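Local atomic coordinates of diadenosine tetraphosphatase, putative (Trypanosoma brucei, PDB entry 2QJC), a protein that probably hydrolyses phosphoester or phosphoanhydride bonds, such as those of diadenosine tetraphosphate, at a two-manganese centre of the calcineurin-like phosphoesterase family. Residues A[80-92]-A[108-120]. Numbering follows the deposited sequence.
Sequences GNHDAKLLKLVKK and LAPLAQSIPTDVE. With PO4 (phosphate ion), chain D.
His82 meets Leu108 through its backbone, Leu108 CD2 coming to 4.2 Å from His82 O on the oxygen side of the carbonyl, while its imidazole edge reaches a phosphate ion: O3 lies in the ring plane, 2.9 Å from NE2, with an N-H...O angle of 164°. This end of helix 81-91 borders the metal centre, where Asn81 and Asp55 are manganese ligands, Asp55 OD1 accepts a bond from His82 N, and His28 makes an edge-to-face contact with the His82 ring. Gly80 to Asp83 form the GNHD signature of metallophosphatases, His82 being its histidine. Nearby, the carboxylate of Asp83 takes Gly80 N on the anti side of OD2, somewhat out of the carboxylate plane, and also binds Asp55 N and Leu56 N, tying the helix start to the metal-bearing loop.

Farther along, the contact is apolar, with no hydrogen bond across it. Leu108 is a knob in a hole formed by His82, Lys85, Leu86 and Leu89; its CD1 presses on Lys85 CB at 3.5 Å, tighter than usual for two carbons. Leu89 crosses it at about a right angle, CD1 against CB. Leu86, with CG anti to the backbone N (chi1 -179°), sends CD1 to Leu111 CB at 3.8 Å and Ala112 CB at 4.0 Å, whereas CD2 meets Ile115 CD1 tip to tip at 4.1 Å. Val90 splits its branches: CG2 packs on Ala112 CB and Ile115 CG2, and CG1 comes to 3.2 Å from Glu120 OE1, the two side chains meeting at a slant.

Helices 81-91 and 108-114 cross at -60°, with axes 8.9 Å apart. This peripheral layer is backed by helix 63-73, where Phe64 touches Ser114 and Pro116, Val67 touches Val119, and Arg68 pairs with Asp118.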
loop_
_atom_site.group_PDB
_atom_site.type_symbol
_atom_site.label_atom_id
_atom_site.label_comp_id
_atom_site.label_asym_id
_atom_site.label_seq_id
_atom_site.Cartn_x
_atom_site.Cartn_y
_atom_site.Cartn_z
ATOM N N GLY A 80 5.276 -1.333 3.330
ATOM C CA GLY A 80 4.189 -1.644 4.253
ATOM C C GLY A 80 4.770 -1.968 5.624
ATOM O O GLY A 80 5.986 -2.120 5.742
ATOM N N ASN A 81 3.952 -2.075 6.670
ATOM C CA ASN A 81 4.543 -2.358 7.978
ATOM C C ASN A 81 4.982 -3.807 8.146
ATOM O O ASN A 81 5.828 -4.099 8.984
ATOM C CB ASN A 81 3.619 -1.936 9.135
ATOM C CG ASN A 81 2.316 -2.677 9.144
ATOM O OD1 ASN A 81 1.904 -3.218 10.177
ATOM N ND2 ASN A 81 1.644 -2.702 8.002
ATOM N N HIS A 82 4.415 -4.715 7.356
ATOM C CA HIS A 82 4.826 -6.113 7.428
ATOM C C HIS A 82 6.141 -6.249 6.675
ATOM O O HIS A 82 6.997 -7.059 7.035
ATOM C CB HIS A 82 3.765 -7.022 6.823
ATOM C CG HIS A 82 2.657 -7.359 7.771
ATOM N ND1 HIS A 82 2.689 -8.469 8.590
ATOM C CD2 HIS A 82 1.494 -6.720 8.043
ATOM C CE1 HIS A 82 1.590 -8.501 9.324
ATOM N NE2 HIS A 82 0.849 -7.451 9.011
ATOM N N ASP A 83 6.297 -5.456 5.619
ATOM C CA ASP A 83 7.534 -5.468 4.856
ATOM C C ASP A 83 8.617 -4.919 5.778
ATOM O O ASP A 83 9.718 -5.473 5.869
ATOM C CB ASP A 83 7.445 -4.559 3.630
ATOM C CG ASP A 83 6.333 -4.948 2.680
ATOM O OD1 ASP A 83 6.156 -6.159 2.422
ATOM O OD2 ASP A 83 5.650 -4.030 2.174
ATOM N N ALA A 84 8.289 -3.826 6.464
ATOM C CA ALA A 84 9.225 -3.166 7.373
ATOM C C ALA A 84 9.683 -4.053 8.527
ATOM O O ALA A 84 10.870 -4.083 8.849
ATOM C CB ALA A 84 8.603 -1.869 7.929
ATOM N N LYS A 85 8.746 -4.761 9.155
ATOM C CA LYS A 85 9.090 -5.630 10.278
ATOM C C LYS A 85 9.947 -6.800 9.825
ATOM O O LYS A 85 10.810 -7.261 10.574
ATOM C CB LYS A 85 7.832 -6.160 10.974
ATOM C CG LYS A 85 6.966 -5.078 11.629
ATOM C CD LYS A 85 5.799 -5.687 12.402
ATOM C CE LYS A 85 4.812 -4.623 12.850
ATOM N NZ LYS A 85 5.466 -3.553 13.654
ATOM N N LEU A 86 9.710 -7.284 8.605
ATOM C CA LEU A 86 10.495 -8.401 8.078
ATOM C C LEU A 86 11.943 -7.962 7.870
ATOM O O LEU A 86 12.869 -8.679 8.248
ATOM C CB LEU A 86 9.920 -8.910 6.749
ATOM C CG LEU A 86 10.661 -10.105 6.122
ATOM C CD1 LEU A 86 10.572 -11.309 7.055
ATOM C CD2 LEU A 86 10.064 -10.439 4.766
ATOM N N LEU A 87 12.136 -6.789 7.270
ATOM C CA LEU A 87 13.486 -6.277 7.038
ATOM C C LEU A 87 14.187 -6.099 8.373
ATOM O O LEU A 87 15.376 -6.385 8.509
ATOM C CB LEU A 87 13.453 -4.931 6.306
ATOM C CG LEU A 87 13.096 -4.939 4.816
ATOM C CD1 LEU A 87 13.151 -3.515 4.276
ATOM C CD2 LEU A 87 14.069 -5.831 4.055
ATOM N N LYS A 88 13.436 -5.626 9.360
ATOM C CA LYS A 88 13.978 -5.413 10.690
ATOM C C LYS A 88 14.452 -6.740 11.288
ATOM O O LYS A 88 15.565 -6.834 11.795
ATOM C CB LYS A 88 12.919 -4.786 11.592
ATOM C CG LYS A 88 13.475 -4.232 12.890
ATOM C CD LYS A 88 12.366 -3.801 13.833
ATOM C CE LYS A 88 12.939 -3.121 15.069
ATOM N NZ LYS A 88 13.952 -3.965 15.759
ATOM N N LEU A 89 13.603 -7.761 11.218
ATOM C CA LEU A 89 13.936 -9.080 11.748
ATOM C C LEU A 89 15.109 -9.731 11.033
ATOM O O LEU A 89 15.880 -10.474 11.642
ATOM C CB LEU A 89 12.728 -10.013 11.667
ATOM C CG LEU A 89 11.747 -9.967 12.836
ATOM C CD1 LEU A 89 10.600 -10.943 12.586
ATOM C CD2 LEU A 89 12.487 -10.323 14.127
ATOM N N VAL A 90 15.236 -9.451 9.740
ATOM C CA VAL A 90 16.314 -10.002 8.938
ATOM C C VAL A 90 17.646 -9.358 9.294
ATOM O O VAL A 90 18.632 -10.054 9.549
ATOM C CB VAL A 90 16.050 -9.795 7.425
ATOM C CG1 VAL A 90 17.242 -10.287 6.617
ATOM C CG2 VAL A 90 14.783 -10.536 7.010
ATOM N N LYS A 91 17.677 -8.030 9.322
ATOM C CA LYS A 91 18.913 -7.320 9.631
ATOM C C LYS A 91 19.470 -7.797 10.969
ATOM O O LYS A 91 20.653 -7.620 11.262
ATOM C CB LYS A 91 18.678 -5.806 9.635
ATOM C CG LYS A 91 18.204 -5.232 10.948
ATOM C CD LYS A 91 19.273 -4.319 11.535
ATOM C CE LYS A 91 19.620 -3.192 10.571
ATOM N NZ LYS A 91 20.701 -2.324 11.107
ATOM N N LYS A 92 18.610 -8.412 11.773
ATOM C CA LYS A 92 19.023 -8.956 13.061
ATOM C C LYS A 92 19.652 -10.317 12.749
ATOM O O LYS A 92 19.231 -11.348 13.278
ATOM C CB LYS A 92 17.810 -9.132 13.978
ATOM C CG LYS A 92 17.012 -7.852 14.190
ATOM C CD LYS A 92 15.667 -8.099 14.873
ATOM C CE LYS A 92 15.810 -8.394 16.359
ATOM N NZ LYS A 92 16.556 -9.653 16.625
ATOM N N LEU A 108 6.744 -13.749 10.852
ATOM C CA LEU A 108 7.829 -13.198 10.056
ATOM C C LEU A 108 9.155 -13.906 10.309
ATOM O O LEU A 108 10.066 -13.824 9.488
ATOM C CB LEU A 108 7.974 -11.702 10.339
ATOM C CG LEU A 108 6.740 -10.877 9.968
ATOM C CD1 LEU A 108 6.917 -9.446 10.447
ATOM C CD2 LEU A 108 6.519 -10.929 8.457
ATOM N N ALA A 109 9.261 -14.599 11.442
ATOM C CA ALA A 109 10.492 -15.315 11.782
ATOM C C ALA A 109 10.835 -16.340 10.703
ATOM O O ALA A 109 11.920 -16.298 10.119
ATOM C CB ALA A 109 10.352 -15.995 13.137
ATOM N N PRO A 110 9.919 -17.275 10.419
ATOM C CA PRO A 110 10.200 -18.278 9.385
ATOM C C PRO A 110 10.582 -17.617 8.049
ATOM O O PRO A 110 11.470 -18.086 7.340
ATOM C CB PRO A 110 8.882 -19.043 9.289
ATOM C CG PRO A 110 8.346 -18.956 10.680
ATOM C CD PRO A 110 8.602 -17.517 11.037
ATOM N N LEU A 111 9.898 -16.526 7.714
ATOM C CA LEU A 111 10.163 -15.802 6.473
ATOM C C LEU A 111 11.538 -15.137 6.479
ATOM O O LEU A 111 12.233 -15.116 5.463
ATOM C CB LEU A 111 9.078 -14.745 6.247
ATOM C CG LEU A 111 8.068 -14.983 5.123
ATOM C CD1 LEU A 111 7.678 -16.453 5.042
ATOM C CD2 LEU A 111 6.847 -14.101 5.377
ATOM N N ALA A 112 11.923 -14.595 7.627
ATOM C CA ALA A 112 13.212 -13.933 7.759
ATOM C C ALA A 112 14.383 -14.895 7.520
ATOM O O ALA A 112 15.389 -14.520 6.928
ATOM C CB ALA A 112 13.327 -13.303 9.143
ATOM N N GLN A 113 14.258 -16.131 7.987
ATOM C CA GLN A 113 15.330 -17.109 7.813
ATOM C C GLN A 113 15.452 -17.594 6.366
ATOM O O GLN A 113 16.533 -17.999 5.930
ATOM C CB GLN A 113 15.097 -18.310 8.739
ATOM C CG GLN A 113 14.807 -17.928 10.180
ATOM C CD GLN A 113 14.549 -19.127 11.070
ATOM O OE1 GLN A 113 15.446 -19.607 11.761
ATOM N NE2 GLN A 113 13.317 -19.623 11.052
ATOM N N SER A 114 14.351 -17.530 5.622
ATOM C CA SER A 114 14.340 -18.002 4.239
ATOM C C SER A 114 14.361 -16.944 3.132
ATOM O O SER A 114 14.343 -17.297 1.952
ATOM C CB SER A 114 13.126 -18.918 4.020
ATOM O OG SER A 114 11.902 -18.217 4.208
ATOM N N ILE A 115 14.414 -15.662 3.487
ATOM C CA ILE A 115 14.399 -14.623 2.460
ATOM C C ILE A 115 15.677 -14.514 1.624
ATOM O O ILE A 115 16.771 -14.302 2.151
ATOM C CB ILE A 115 14.054 -13.222 3.057
ATOM C CG1 ILE A 115 13.772 -12.240 1.918
ATOM C CG2 ILE A 115 15.193 -12.708 3.934
ATOM C CD1 ILE A 115 13.417 -10.832 2.382
ATOM N N PRO A 116 15.546 -14.674 0.297
ATOM C CA PRO A 116 16.678 -14.594 -0.634
ATOM C C PRO A 116 17.131 -13.158 -0.890
ATOM O O PRO A 116 16.359 -12.209 -0.719
ATOM C CB PRO A 116 16.143 -15.283 -1.888
ATOM C CG PRO A 116 14.687 -14.960 -1.853
ATOM C CD PRO A 116 14.329 -15.143 -0.393
ATOM N N THR A 117 18.390 -13.017 -1.298
ATOM C CA THR A 117 19.005 -11.721 -1.563
ATOM C C THR A 117 18.202 -10.779 -2.459
ATOM O O THR A 117 17.947 -9.632 -2.084
ATOM C CB THR A 117 20.416 -11.903 -2.179
ATOM O OG1 THR A 117 21.264 -12.570 -1.234
ATOM C CG2 THR A 117 21.034 -10.546 -2.535
ATOM N N ASP A 118 17.815 -11.251 -3.642
ATOM C CA ASP A 118 17.063 -10.414 -4.564
ATOM C C ASP A 118 15.801 -9.847 -3.910
ATOM O O ASP A 118 15.587 -8.633 -3.917
ATOM C CB ASP A 118 16.722 -11.192 -5.841
ATOM C CG ASP A 118 15.840 -12.395 -5.585
ATOM O OD1 ASP A 118 16.139 -13.180 -4.664
ATOM O OD2 ASP A 118 14.848 -12.561 -6.321
ATOM N N VAL A 119 14.979 -10.717 -3.327
ATOM C CA VAL A 119 13.761 -10.268 -2.663
ATOM C C VAL A 119 14.093 -9.198 -1.619
ATOM O O VAL A 119 13.523 -8.107 -1.625
ATOM C CB VAL A 119 13.037 -11.443 -1.961
ATOM C CG1 VAL A 119 11.806 -10.932 -1.217
ATOM C CG2 VAL A 119 12.635 -12.495 -2.989
ATOM N N GLU A 120 15.026 -9.515 -0.728
ATOM C CA GLU A 120 15.435 -8.586 0.320
ATOM C C GLU A 120 15.900 -7.248 -0.260
ATOM O O GLU A 120 15.678 -6.189 0.337
ATOM C CB GLU A 120 16.555 -9.209 1.151
ATOM C CG GLU A 120 17.138 -8.302 2.213
ATOM C CD GLU A 120 18.285 -8.962 2.952
ATOM O OE1 GLU A 120 18.075 -10.054 3.523
ATOM O OE2 GLU A 120 19.400 -8.395 2.960
HETATM P P PO4 D . -2.522 -5.608 8.737
HETATM O O1 PO4 D . -3.701 -6.531 8.101
HETATM O O2 PO4 D . -3.213 -4.355 9.422
HETATM O O3 PO4 D . -1.754 -6.456 9.791
HETATM O O4 PO4 D . -1.586 -5.131 7.590
#